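Local coordinates for protein ribokinase (Staphylococcus aureus, PDB 3RY7) that phosphorylates D-ribose at its O-5 with ATP and magnesium, giving the ribose 5-phosphate used for nucleotide and amino-acid synthesis or in the pentose phosphate pathway, at residues K4-G9 against K128-N133; V137-E142 against S150-A155; A49-Q54 against A79-S84; V143-I148 against K170-E175. All blocks are in the same frame, centred on the assembly; numbering follows the deposited sequence.

Contact 1: residues K4-G9 against K128-N133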
loop_
_atom_site.group_PDB
_atom_site.type_symbol
_atom_site.label_atom_id
_atom_site.label_comp_id
_atom_site.label_asym_id
_atom_site.label_seq_id
_atom_site.Cartn_x
_atom_site.Cartn_y
_atom_site.Cartn_z
ATOM N N LYS A 4 8.473 20.458 20.201
ATOM C CA LYS A 4 7.127 20.353 20.749
ATOM C C LYS A 4 6.175 21.021 19.768
ATOM O O LYS A 4 6.300 22.215 19.469
ATOM C CB LYS A 4 7.022 21.016 22.123
ATOM C CG LYS A 4 7.527 20.143 23.269
ATOM C CD LYS A 4 7.642 20.925 24.574
ATOM C CE LYS A 4 8.842 21.872 24.553
ATOM N NZ LYS A 4 8.972 22.650 25.818
ATOM N N VAL A 5 5.236 20.241 19.250
ATOM C CA VAL A 5 4.362 20.714 18.196
ATOM C C VAL A 5 2.900 20.553 18.624
ATOM O O VAL A 5 2.492 19.480 19.058
ATOM C CB VAL A 5 4.644 19.966 16.858
ATOM C CG1 VAL A 5 3.687 20.398 15.776
ATOM C CG2 VAL A 5 6.095 20.176 16.413
ATOM N N VAL A 6 2.134 21.638 18.539
ATOM C CA VAL A 6 0.688 21.565 18.697
ATOM C C VAL A 6 0.086 21.766 17.337
ATOM O O VAL A 6 0.421 22.725 16.644
ATOM C CB VAL A 6 0.130 22.671 19.639
ATOM C CG1 VAL A 6 -1.388 22.714 19.575
ATOM C CG2 VAL A 6 0.596 22.449 21.071
ATOM N N ILE A 7 -0.782 20.845 16.940
ATOM C CA ILE A 7 -1.572 21.017 15.727
ATOM C C ILE A 7 -2.980 21.454 16.115
ATOM O O ILE A 7 -3.603 20.876 16.992
ATOM C CB ILE A 7 -1.628 19.713 14.882
ATOM C CG1 ILE A 7 -0.216 19.178 14.623
ATOM C CG2 ILE A 7 -2.340 19.943 13.577
ATOM C CD1 ILE A 7 0.667 20.095 13.748
ATOM N N LEU A 8 -3.467 22.467 15.454
ATOM C CA LEU A 8 -4.824 22.869 15.574
ATOM C C LEU A 8 -5.497 22.637 14.267
ATOM O O LEU A 8 -5.139 23.233 13.303
ATOM C CB LEU A 8 -4.917 24.322 15.948
ATOM C CG LEU A 8 -6.325 24.834 16.159
ATOM C CD1 LEU A 8 -6.903 24.344 17.410
ATOM C CD2 LEU A 8 -6.383 26.286 16.054
ATOM N N GLY A 9 -6.465 21.745 14.236
ATOM C CA GLY A 9 -7.115 21.484 12.969
ATOM C C GLY A 9 -8.161 20.390 12.938
ATOM O O GLY A 9 -8.690 19.967 13.972
ATOM N N LYS A 128 -5.048 26.054 26.262
ATOM C CA LYS A 128 -3.904 26.975 26.204
ATOM C C LYS A 128 -2.601 26.403 26.763
ATOM O O LYS A 128 -1.517 26.785 26.338
ATOM C CB LYS A 128 -4.234 28.318 26.888
ATOM C CG LYS A 128 -4.053 28.318 28.392
ATOM C CD LYS A 128 -4.853 29.440 29.034
ATOM C CE LYS A 128 -4.398 30.811 28.544
ATOM N NZ LYS A 128 -3.236 31.341 29.307
ATOM N N ASP A 129 -2.698 25.479 27.706
ATOM C CA ASP A 129 -1.493 24.923 28.299
ATOM C C ASP A 129 -0.594 24.284 27.257
ATOM O O ASP A 129 0.627 24.438 27.293
ATOM C CB ASP A 129 -1.845 23.899 29.370
ATOM C CG ASP A 129 -1.820 24.489 30.756
ATOM O OD1 ASP A 129 -0.735 24.477 31.380
ATOM O OD2 ASP A 129 -2.878 24.968 31.211
ATOM N N ALA A 130 -1.216 23.559 26.334
ATOM C CA ALA A 130 -0.498 22.901 25.249
ATOM C C ALA A 130 0.243 23.913 24.370
ATOM O O ALA A 130 1.416 23.732 24.040
ATOM C CB ALA A 130 -1.471 22.084 24.411
ATOM N N ILE A 131 -0.453 24.983 24.002
ATOM C CA ILE A 131 0.120 26.016 23.153
ATOM C C ILE A 131 1.308 26.728 23.816
ATOM O O ILE A 131 2.386 26.833 23.233
ATOM C CB ILE A 131 -0.944 27.021 22.738
ATOM C CG1 ILE A 131 -1.987 26.320 21.854
ATOM C CG2 ILE A 131 -0.306 28.207 22.035
ATOM C CD1 ILE A 131 -3.289 27.073 21.685
ATOM N N ILE A 132 1.120 27.189 25.046
ATOM C CA ILE A 132 2.154 27.958 25.718
ATOM C C ILE A 132 3.497 27.235 25.773
ATOM O O ILE A 132 4.555 27.851 25.629
ATOM C CB ILE A 132 1.700 28.380 27.118
ATOM C CG1 ILE A 132 0.575 29.408 26.989
ATOM C CG2 ILE A 132 2.876 28.937 27.919
ATOM C CD1 ILE A 132 0.048 29.897 28.304
ATOM N N ASN A 133 3.461 25.924 25.945
ATOM C CA ASN A 133 4.702 25.174 26.093
ATOM C C ASN A 133 5.226 24.573 24.795
ATOM O O ASN A 133 6.177 23.790 24.803
ATOM C CB ASN A 133 4.572 24.128 27.204
ATOM C CG ASN A 133 4.325 24.769 28.569
ATOM O OD1 ASN A 133 5.002 25.731 28.947
ATOM N ND2 ASN A 133 3.343 24.250 29.303
#
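Lys4 and Val6 carry the strand side of this contact, in which the first beta-strand of the central, mostly parallel sheet of a ribokinase-type alpha/beta fold receives the short helix 128-132 on one of its faces. At the edge of the contact Lys4 stretches past the C-terminal end of that helix. A bend at chi3 (-74°) lets its chain curl round the carbonyl of Asn133, with CD 3.2 Å from Asn133 O, and its NZ gives this oxygen a weak hydrogen bond, also 3.2 Å long. Asn133 is where the backbone leaves helical geometry, and the ammonium group thus sits by a carbonyl at the C-terminal end of the helix, which would be expected to suit a positive charge. The backbone N of Lys4 is bonded separately to the Asp135 carboxylate. Val5 turns to the far face of the sheet, while Val6 points at the helix and does most of the apolar packing. Its two methyls divide the work. CG1, anti to the backbone N (chi1 170°), faces Ile131 CG1 at 4.3 Å, whereas Val6 CG2 lies 3.9 Å from Ala130 CB. Further on, Leu8 packs instead on Ala151 of helix 145-157, which also touches Ile131. Where strand and helix come nearest at Val6, its CG2 rests on the last-turn carbonyl, 3.3 Å from Ala130 O.

Contact 2: residues V137-E142 against S150-A155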
loop_
_atom_site.group_PDB
_atom_site.type_symbol
_atom_site.label_atom_id
_atom_site.label_comp_id
_atom_site.label_asym_id
_atom_site.label_seq_id
_atom_site.Cartn_x
_atom_site.Cartn_y
_atom_site.Cartn_z
ATOM N N VAL A 137 3.002 25.974 16.734
ATOM C CA VAL A 137 1.619 25.586 16.573
ATOM C C VAL A 137 1.268 25.685 15.088
ATOM O O VAL A 137 1.600 26.673 14.430
ATOM C CB VAL A 137 0.673 26.449 17.466
ATOM C CG1 VAL A 137 1.079 27.894 17.416
ATOM C CG2 VAL A 137 -0.764 26.290 17.026
ATOM N N VAL A 138 0.625 24.645 14.557
ATOM C CA VAL A 138 0.298 24.579 13.131
ATOM C C VAL A 138 -1.202 24.485 12.940
ATOM O O VAL A 138 -1.842 23.637 13.550
ATOM C CB VAL A 138 0.936 23.331 12.466
ATOM C CG1 VAL A 138 0.751 23.364 10.943
ATOM C CG2 VAL A 138 2.406 23.213 12.836
ATOM N N ALA A 139 -1.756 25.326 12.077
ATOM C CA ALA A 139 -3.180 25.289 11.795
ATOM C C ALA A 139 -3.430 25.174 10.298
ATOM O O ALA A 139 -2.562 25.513 9.507
ATOM C CB ALA A 139 -3.864 26.537 12.331
ATOM N N GLN A 140 -4.612 24.717 9.932
ATOM C CA GLN A 140 -5.117 24.753 8.578
ATOM C C GLN A 140 -6.504 25.343 8.566
ATOM O O GLN A 140 -7.068 25.597 9.586
ATOM C CB GLN A 140 -5.146 23.363 7.940
ATOM C CG GLN A 140 -4.036 22.488 8.322
ATOM C CD GLN A 140 -4.217 21.908 9.658
ATOM O OE1 GLN A 140 -5.298 21.668 10.084
ATOM N NE2 GLN A 140 -3.152 21.724 10.336
ATOM N N LEU A 141 -7.051 25.539 7.395
ATOM C CA LEU A 141 -8.332 26.226 7.304
ATOM C C LEU A 141 -9.565 25.297 7.259
ATOM O O LEU A 141 -10.610 25.706 6.775
ATOM C CB LEU A 141 -8.333 27.189 6.113
ATOM C CG LEU A 141 -7.252 28.278 6.128
ATOM C CD1 LEU A 141 -7.325 29.175 4.900
ATOM C CD2 LEU A 141 -7.402 29.119 7.390
ATOM N N GLU A 142 -9.439 24.062 7.744
ATOM C CA GLU A 142 -10.621 23.191 7.910
ATOM C C GLU A 142 -11.232 23.380 9.307
ATOM O O GLU A 142 -12.073 22.598 9.761
ATOM C CB GLU A 142 -10.278 21.723 7.624
ATOM C CG GLU A 142 -9.853 21.520 6.156
ATOM C CD GLU A 142 -9.724 20.054 5.739
ATOM O OE1 GLU A 142 -9.401 19.194 6.592
ATOM O OE2 GLU A 142 -9.935 19.778 4.541
ATOM N N SER A 150 -7.346 32.954 17.763
ATOM C CA SER A 150 -7.199 32.887 19.207
ATOM C C SER A 150 -5.993 32.026 19.629
ATOM O O SER A 150 -5.280 32.352 20.596
ATOM C CB SER A 150 -8.509 32.419 19.850
ATOM O OG SER A 150 -8.277 31.301 20.677
ATOM N N ALA A 151 -5.752 30.940 18.891
ATOM C CA ALA A 151 -4.613 30.077 19.177
ATOM C C ALA A 151 -3.288 30.787 18.839
ATOM O O ALA A 151 -2.291 30.636 19.545
ATOM C CB ALA A 151 -4.734 28.770 18.409
ATOM N N PHE A 152 -3.303 31.571 17.763
ATOM C CA PHE A 152 -2.101 32.281 17.317
ATOM C C PHE A 152 -1.810 33.493 18.223
ATOM O O PHE A 152 -0.657 33.875 18.392
ATOM C CB PHE A 152 -2.237 32.713 15.847
ATOM C CG PHE A 152 -1.967 31.600 14.845
ATOM C CD1 PHE A 152 -1.890 31.882 13.475
ATOM C CD2 PHE A 152 -1.775 30.283 15.271
ATOM C CE1 PHE A 152 -1.637 30.853 12.535
ATOM C CE2 PHE A 152 -1.504 29.256 14.346
ATOM C CZ PHE A 152 -1.440 29.543 12.973
ATOM N N GLU A 153 -2.850 34.087 18.807
ATOM C CA GLU A 153 -2.657 35.177 19.793
ATOM C C GLU A 153 -1.941 34.671 21.032
ATOM O O GLU A 153 -0.956 35.265 21.495
ATOM C CB GLU A 153 -3.979 35.831 20.164
ATOM C CG GLU A 153 -4.559 36.693 19.056
ATOM C CD GLU A 153 -6.016 37.047 19.312
ATOM O OE1 GLU A 153 -6.657 36.285 20.078
ATOM O OE2 GLU A 153 -6.512 38.061 18.739
ATOM N N ILE A 154 -2.395 33.527 21.525
ATOM C CA ILE A 154 -1.745 32.861 22.646
ATOM C C ILE A 154 -0.303 32.503 22.343
ATOM O O ILE A 154 0.595 32.761 23.160
ATOM C CB ILE A 154 -2.503 31.581 23.044
ATOM C CG1 ILE A 154 -3.906 31.927 23.574
ATOM C CG2 ILE A 154 -1.714 30.774 24.069
ATOM C CD1 ILE A 154 -4.763 30.693 23.825
ATOM N N ALA A 155 -0.088 31.880 21.184
ATOM C CA ALA A 155 1.243 31.479 20.763
ATOM C C ALA A 155 2.182 32.680 20.688
ATOM O O ALA A 155 3.229 32.698 21.317
ATOM C CB ALA A 155 1.173 30.785 19.406
#
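Strand 137-140 and helix 150-155 run nearly antiparallel, their axes 9.7 Å apart at closest approach with 162° between their directions, so Val137 at the start of the strand segment lies by Ala155 at the end of the helix segment. These are the first two elements of the beta-alpha-beta unit formed by strand 136-140, helix 145-157 and strand 161-165. Val137 and Ala139, two apart along the strand, both point toward the helix. The Val137 methyls take different partners: CG1, between the backbone N and the carbonyl carbon (chi1 43°), meets Ala155 CB at a close 3.5 Å, while CG2 lies 4.1 Å from Phe152 CE2. Phe152 leaves the helix to one flank, yet its ring swings back to the strand and its outer end comes to Ala139 obliquely, with Phe152 CZ 3.9 Å from Ala139 CB. Phe152 also touches Thr162 of strand 161-165 and Leu179, so the one large aromatic bridges to the neighbouring strand. With four buried apolar residues and no polar side chain among them, cohesion here rests on shape and the hydrophobic effect.

Contact 3: residues A49-Q54 against A79-S84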
loop_
_atom_site.group_PDB
_atom_site.type_symbol
_atom_site.label_atom_id
_atom_site.label_comp_id
_atom_site.label_asym_id
_atom_site.label_seq_id
_atom_site.Cartn_x
_atom_site.Cartn_y
_atom_site.Cartn_z
ATOM N N ALA A 49 1.588 12.879 10.905
ATOM C CA ALA A 49 2.906 13.072 10.293
ATOM C C ALA A 49 3.928 13.611 11.295
ATOM O O ALA A 49 4.981 12.999 11.491
ATOM C CB ALA A 49 2.810 13.976 9.060
ATOM N N THR A 50 3.631 14.740 11.943
ATOM C CA THR A 50 4.610 15.305 12.868
ATOM C C THR A 50 4.922 14.300 13.974
ATOM O O THR A 50 6.073 14.169 14.394
ATOM C CB THR A 50 4.172 16.662 13.507
ATOM O OG1 THR A 50 3.279 16.418 14.599
ATOM C CG2 THR A 50 3.489 17.536 12.504
ATOM N N ALA A 51 3.901 13.582 14.434
ATOM C CA ALA A 51 4.079 12.608 15.515
ATOM C C ALA A 51 4.890 11.371 15.079
ATOM O O ALA A 51 5.686 10.833 15.844
ATOM C CB ALA A 51 2.728 12.198 16.091
ATOM N N ARG A 52 4.686 10.925 13.847
ATOM C CA ARG A 52 5.477 9.807 13.333
ATOM C C ARG A 52 6.911 10.243 13.062
ATOM O O ARG A 52 7.812 9.412 13.015
ATOM C CB ARG A 52 4.838 9.161 12.100
ATOM C CG ARG A 52 3.784 8.116 12.476
ATOM C CD ARG A 52 3.028 7.534 11.285
ATOM N NE ARG A 52 1.840 6.828 11.762
ATOM C CZ ARG A 52 0.793 6.503 11.006
ATOM N NH1 ARG A 52 0.780 6.794 9.704
ATOM N NH2 ARG A 52 -0.245 5.878 11.559
ATOM N N MET A 53 7.118 11.550 12.909
ATOM C CA MET A 53 8.466 12.102 12.821
ATOM C C MET A 53 9.058 12.291 14.210
ATOM O O MET A 53 10.133 12.852 14.356
ATOM C CB MET A 53 8.449 13.436 12.083
ATOM C CG MET A 53 8.222 13.300 10.599
ATOM S SD MET A 53 9.025 11.792 10.044
ATOM C CE MET A 53 8.897 11.964 8.283
ATOM N N GLN A 54 8.326 11.847 15.227
ATOM C CA GLN A 54 8.777 11.866 16.621
ATOM C C GLN A 54 8.857 13.253 17.291
ATOM O O GLN A 54 9.523 13.429 18.317
ATOM C CB GLN A 54 10.080 11.085 16.772
ATOM C CG GLN A 54 9.958 9.684 16.202
ATOM C CD GLN A 54 11.048 8.748 16.689
ATOM O OE1 GLN A 54 11.638 8.955 17.755
ATOM N NE2 GLN A 54 11.314 7.700 15.910
ATOM N N ALA A 79 0.177 6.591 17.830
ATOM C CA ALA A 79 1.241 7.497 17.407
ATOM C C ALA A 79 1.785 8.327 18.570
ATOM O O ALA A 79 2.706 9.115 18.404
ATOM C CB ALA A 79 0.761 8.389 16.277
ATOM N N HIS A 80 1.213 8.132 19.748
ATOM C CA HIS A 80 1.615 8.870 20.945
ATOM C C HIS A 80 1.303 10.368 20.878
ATOM O O HIS A 80 1.993 11.205 21.481
ATOM C CB HIS A 80 3.081 8.598 21.301
ATOM C CG HIS A 80 3.333 7.187 21.734
ATOM N ND1 HIS A 80 3.915 6.245 20.911
ATOM C CD2 HIS A 80 3.038 6.543 22.889
ATOM C CE1 HIS A 80 3.987 5.090 21.547
ATOM N NE2 HIS A 80 3.460 5.242 22.750
ATOM N N ILE A 81 0.241 10.698 20.156
ATOM C CA ILE A 81 -0.257 12.058 20.145
ATOM C C ILE A 81 -1.039 12.295 21.422
ATOM O O ILE A 81 -1.898 11.492 21.783
ATOM C CB ILE A 81 -1.166 12.284 18.956
ATOM C CG1 ILE A 81 -0.362 12.163 17.654
ATOM C CG2 ILE A 81 -1.843 13.644 19.075
ATOM C CD1 ILE A 81 -1.210 11.910 16.407
ATOM N N ASP A 82 -0.735 13.382 22.123
ATOM C CA ASP A 82 -1.459 13.698 23.351
ATOM C C ASP A 82 -2.870 14.133 22.964
ATOM O O ASP A 82 -3.051 15.102 22.231
ATOM C CB ASP A 82 -0.726 14.771 24.168
ATOM C CG ASP A 82 -1.492 15.202 25.424
ATOM O OD1 ASP A 82 -1.000 16.084 26.158
ATOM O OD2 ASP A 82 -2.583 14.670 25.689
ATOM N N THR A 83 -3.862 13.390 23.437
ATOM C CA THR A 83 -5.247 13.617 23.039
ATOM C C THR A 83 -6.081 14.318 24.111
ATOM O O THR A 83 -7.302 14.431 23.975
ATOM C CB THR A 83 -5.920 12.300 22.645
ATOM O OG1 THR A 83 -5.619 11.305 23.633
ATOM C CG2 THR A 83 -5.385 11.816 21.290
ATOM N N SER A 84 -5.408 14.816 25.150
ATOM C CA SER A 84 -6.046 15.499 26.284
ATOM C C SER A 84 -6.966 16.649 25.910
ATOM O O SER A 84 -7.863 17.014 26.676
ATOM C CB SER A 84 -4.985 16.069 27.225
ATOM O OG SER A 84 -4.166 15.050 27.732
#
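Ala51 faces Ile81 and Ala79 with its single methyl, and the whole contact is built round that group. Its CB points from helix 42-52 toward the loop that follows helix 70-78. Ile81 starts off to one flank and bends back: CG1 is placed anti to the carbonyl carbon (chi1 -65°), and the outer chain then runs alongside the alanine, with Ile81 CG1 3.5 Å and CD1 4.0 Å from Ala51 CB. The first of these is tighter than ordinary van der Waals contact. Ala79 approaches the same methyl from another direction, its CB 4.3 Å from Ala51 CB, and Ala79 O also lies against it, 3.9 Å from Ala51 CB. Strand 56-64 touches both sides, with Thr57 on Ala51 and Phe59 on Ile81, and pairs with the loop at Asp82.

Both segments turn sharply. Gln54 and His80, each with positive phi, end their helices in Schellman motifs. Beyond Ile81 comes an Asx turn, where Asp82 OD2 takes the backbone N of Ser84 from above the carboxylate plane, 2.9 Å away, and Ser84 OG on its syn lone pair at 2.6 Å. Arg52, next to Ala51, gives NH1 to the carbonyls of Gln292 and Ile295 of the second subunit. The meeting is apolar at the side chains, with one carbonyl oxygen against the methyl, and the small Ala51 side chain is consistent with the close approach of loop and helix, the CA atoms of Ala51 and Ala79 being 6.1 Å apart.

Contact 4: residues V143-I148 against K170-E175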
loop_
_atom_site.group_PDB
_atom_site.type_symbol
_atom_site.label_atom_id
_atom_site.label_comp_id
_atom_site.label_asym_id
_atom_site.label_seq_id
_atom_site.Cartn_x
_atom_site.Cartn_y
_atom_site.Cartn_z
ATOM N N VAL A 143 -10.810 24.461 9.957
ATOM C CA VAL A 143 -11.292 24.854 11.269
ATOM C C VAL A 143 -11.541 26.382 11.179
ATOM O O VAL A 143 -11.011 27.041 10.272
ATOM C CB VAL A 143 -10.227 24.428 12.317
ATOM C CG1 VAL A 143 -9.763 25.578 13.146
ATOM C CG2 VAL A 143 -10.687 23.234 13.156
ATOM N N PRO A 144 -12.386 26.949 12.066
ATOM C CA PRO A 144 -12.773 28.337 11.777
ATOM C C PRO A 144 -11.662 29.347 12.082
ATOM O O PRO A 144 -10.870 29.179 13.006
ATOM C CB PRO A 144 -13.988 28.576 12.692
ATOM C CG PRO A 144 -14.439 27.193 13.114
ATOM C CD PRO A 144 -13.186 26.365 13.157
ATOM N N ILE A 145 -11.608 30.383 11.267
ATOM C CA ILE A 145 -10.619 31.443 11.426
ATOM C C ILE A 145 -10.546 32.052 12.846
ATOM O O ILE A 145 -9.449 32.202 13.383
ATOM C CB ILE A 145 -10.792 32.510 10.321
ATOM C CG1 ILE A 145 -10.210 31.966 9.006
ATOM C CG2 ILE A 145 -10.133 33.851 10.723
ATOM C CD1 ILE A 145 -10.679 32.703 7.777
ATOM N N PRO A 146 -11.708 32.376 13.470
ATOM C CA PRO A 146 -11.634 32.938 14.836
ATOM C C PRO A 146 -10.976 31.968 15.834
ATOM O O PRO A 146 -10.292 32.412 16.751
ATOM C CB PRO A 146 -13.103 33.220 15.204
ATOM C CG PRO A 146 -13.817 33.330 13.884
ATOM C CD PRO A 146 -13.088 32.352 12.953
ATOM N N ALA A 147 -11.138 30.663 15.646
ATOM C CA ALA A 147 -10.414 29.729 16.494
ATOM C C ALA A 147 -8.903 29.808 16.253
ATOM O O ALA A 147 -8.108 29.717 17.198
ATOM C CB ALA A 147 -10.904 28.287 16.287
ATOM N N ILE A 148 -8.514 29.929 14.986
ATOM C CA ILE A 148 -7.098 29.990 14.650
ATOM C C ILE A 148 -6.474 31.296 15.191
ATOM O O ILE A 148 -5.391 31.280 15.766
ATOM C CB ILE A 148 -6.857 29.864 13.130
ATOM C CG1 ILE A 148 -7.381 28.515 12.586
ATOM C CG2 ILE A 148 -5.351 29.991 12.825
ATOM C CD1 ILE A 148 -7.395 28.454 11.089
ATOM N N LYS A 170 -8.810 30.347 1.075
ATOM C CA LYS A 170 -9.862 31.311 1.374
ATOM C C LYS A 170 -9.249 32.631 1.834
ATOM O O LYS A 170 -8.073 32.683 2.193
ATOM C CB LYS A 170 -10.879 30.749 2.381
ATOM C CG LYS A 170 -10.295 30.201 3.663
ATOM C CD LYS A 170 -11.388 29.659 4.598
ATOM C CE LYS A 170 -11.802 28.233 4.239
ATOM N NZ LYS A 170 -12.621 27.584 5.318
ATOM N N ALA A 171 -10.031 33.699 1.772
ATOM C CA ALA A 171 -9.545 35.014 2.155
ATOM C C ALA A 171 -9.329 35.067 3.667
ATOM O O ALA A 171 -10.136 34.540 4.439
ATOM C CB ALA A 171 -10.529 36.084 1.722
ATOM N N LEU A 172 -8.238 35.702 4.084
ATOM C CA LEU A 172 -7.930 35.845 5.501
ATOM C C LEU A 172 -8.016 37.314 5.926
ATOM O O LEU A 172 -7.671 38.206 5.154
ATOM C CB LEU A 172 -6.528 35.304 5.781
ATOM C CG LEU A 172 -6.187 33.951 5.139
ATOM C CD1 LEU A 172 -4.768 33.569 5.472
ATOM C CD2 LEU A 172 -7.156 32.864 5.600
ATOM N N PRO A 173 -8.491 37.571 7.153
ATOM C CA PRO A 173 -8.489 38.931 7.697
ATOM C C PRO A 173 -7.117 39.303 8.261
ATOM O O PRO A 173 -6.335 38.424 8.639
ATOM C CB PRO A 173 -9.509 38.849 8.837
ATOM C CG PRO A 173 -9.395 37.429 9.320
ATOM C CD PRO A 173 -9.115 36.606 8.077
ATOM N N ASN A 174 -6.840 40.605 8.328
ATOM C CA ASN A 174 -5.556 41.088 8.813
ATOM C C ASN A 174 -5.312 40.627 10.236
ATOM O O ASN A 174 -4.171 40.350 10.622
ATOM C CB ASN A 174 -5.493 42.615 8.731
ATOM C CG ASN A 174 -5.631 43.123 7.310
ATOM O OD1 ASN A 174 -5.348 42.394 6.355
ATOM N ND2 ASN A 174 -6.069 44.377 7.159
ATOM N N GLU A 175 -6.395 40.545 11.008
ATOM C CA GLU A 175 -6.320 40.062 12.378
ATOM C C GLU A 175 -5.587 38.709 12.460
ATOM O O GLU A 175 -4.940 38.403 13.465
ATOM C CB GLU A 175 -7.729 39.976 12.969
ATOM C CG GLU A 175 -7.787 39.728 14.469
ATOM C CD GLU A 175 -9.227 39.709 14.989
ATOM O OE1 GLU A 175 -9.564 38.826 15.818
ATOM O OE2 GLU A 175 -10.029 40.574 14.552
HETATM O O HOH W 1 -11.541 28.431 7.954
#
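Ile145, in the first turn of helix 145-157, is the tight centre of this contact and reaches into the loop leading to helix 174-177. Its CG2 and CD1 take separate partners. The CG2 methyl reaches the outer corner of the Pro173 ring, 3.9 Å from Pro173 CG, and CD1 lies across the end of Leu172 at about a right angle, 4.1 Å from Leu172 CD2. The same CD1 also rests 3.8 Å from Ala171 O. Leu172 continues the apolar patch inward by touching Leu141. Both prolines that precede the helices, Pro144 and Pro173, occupy N-cap positions, so two helix starts are set beside each other.

Toward the other edge the packing loosens and becomes polar. The aliphatic part of Lys170 barely skims Ile145, its CD 4.5 Å from Ile145 CD1. Its ammonium group passes on to the Leu141 carbonyl, its direct partner, and holds a water 3.0 Å from Lys170 NZ. That water in turn donates to Val143 O at 2.8 Å. One lysine therefore ties the loop to two carbonyls just beyond strand 136-140, one directly and one through solvent, in the neighbourhood of the substrate-binding Glu142.

From the N terminus, strand 4-8 opens the long loop that contact 1 closes at helix 128-132, and contact 3 is nested inside it, fastening helix 42-52 to the loop before strand 87-89. The two also touch, through Ile7 and Val5 against Thr50. Contact 2 follows in series: its strand 136-140 lies next to strand 4-8 in the sheet and is joined to it by backbone hydrogen bonds between Val6, Leu8 and Val138. Contacts 2 and 4 cross along the chain and share helix 145-157. Contacts 1 and 2 thus lay helices 128-132 and 145-157 on neighbouring strands, while contact 4 joins the start of helix 145-157 to the loop before helix 174-177.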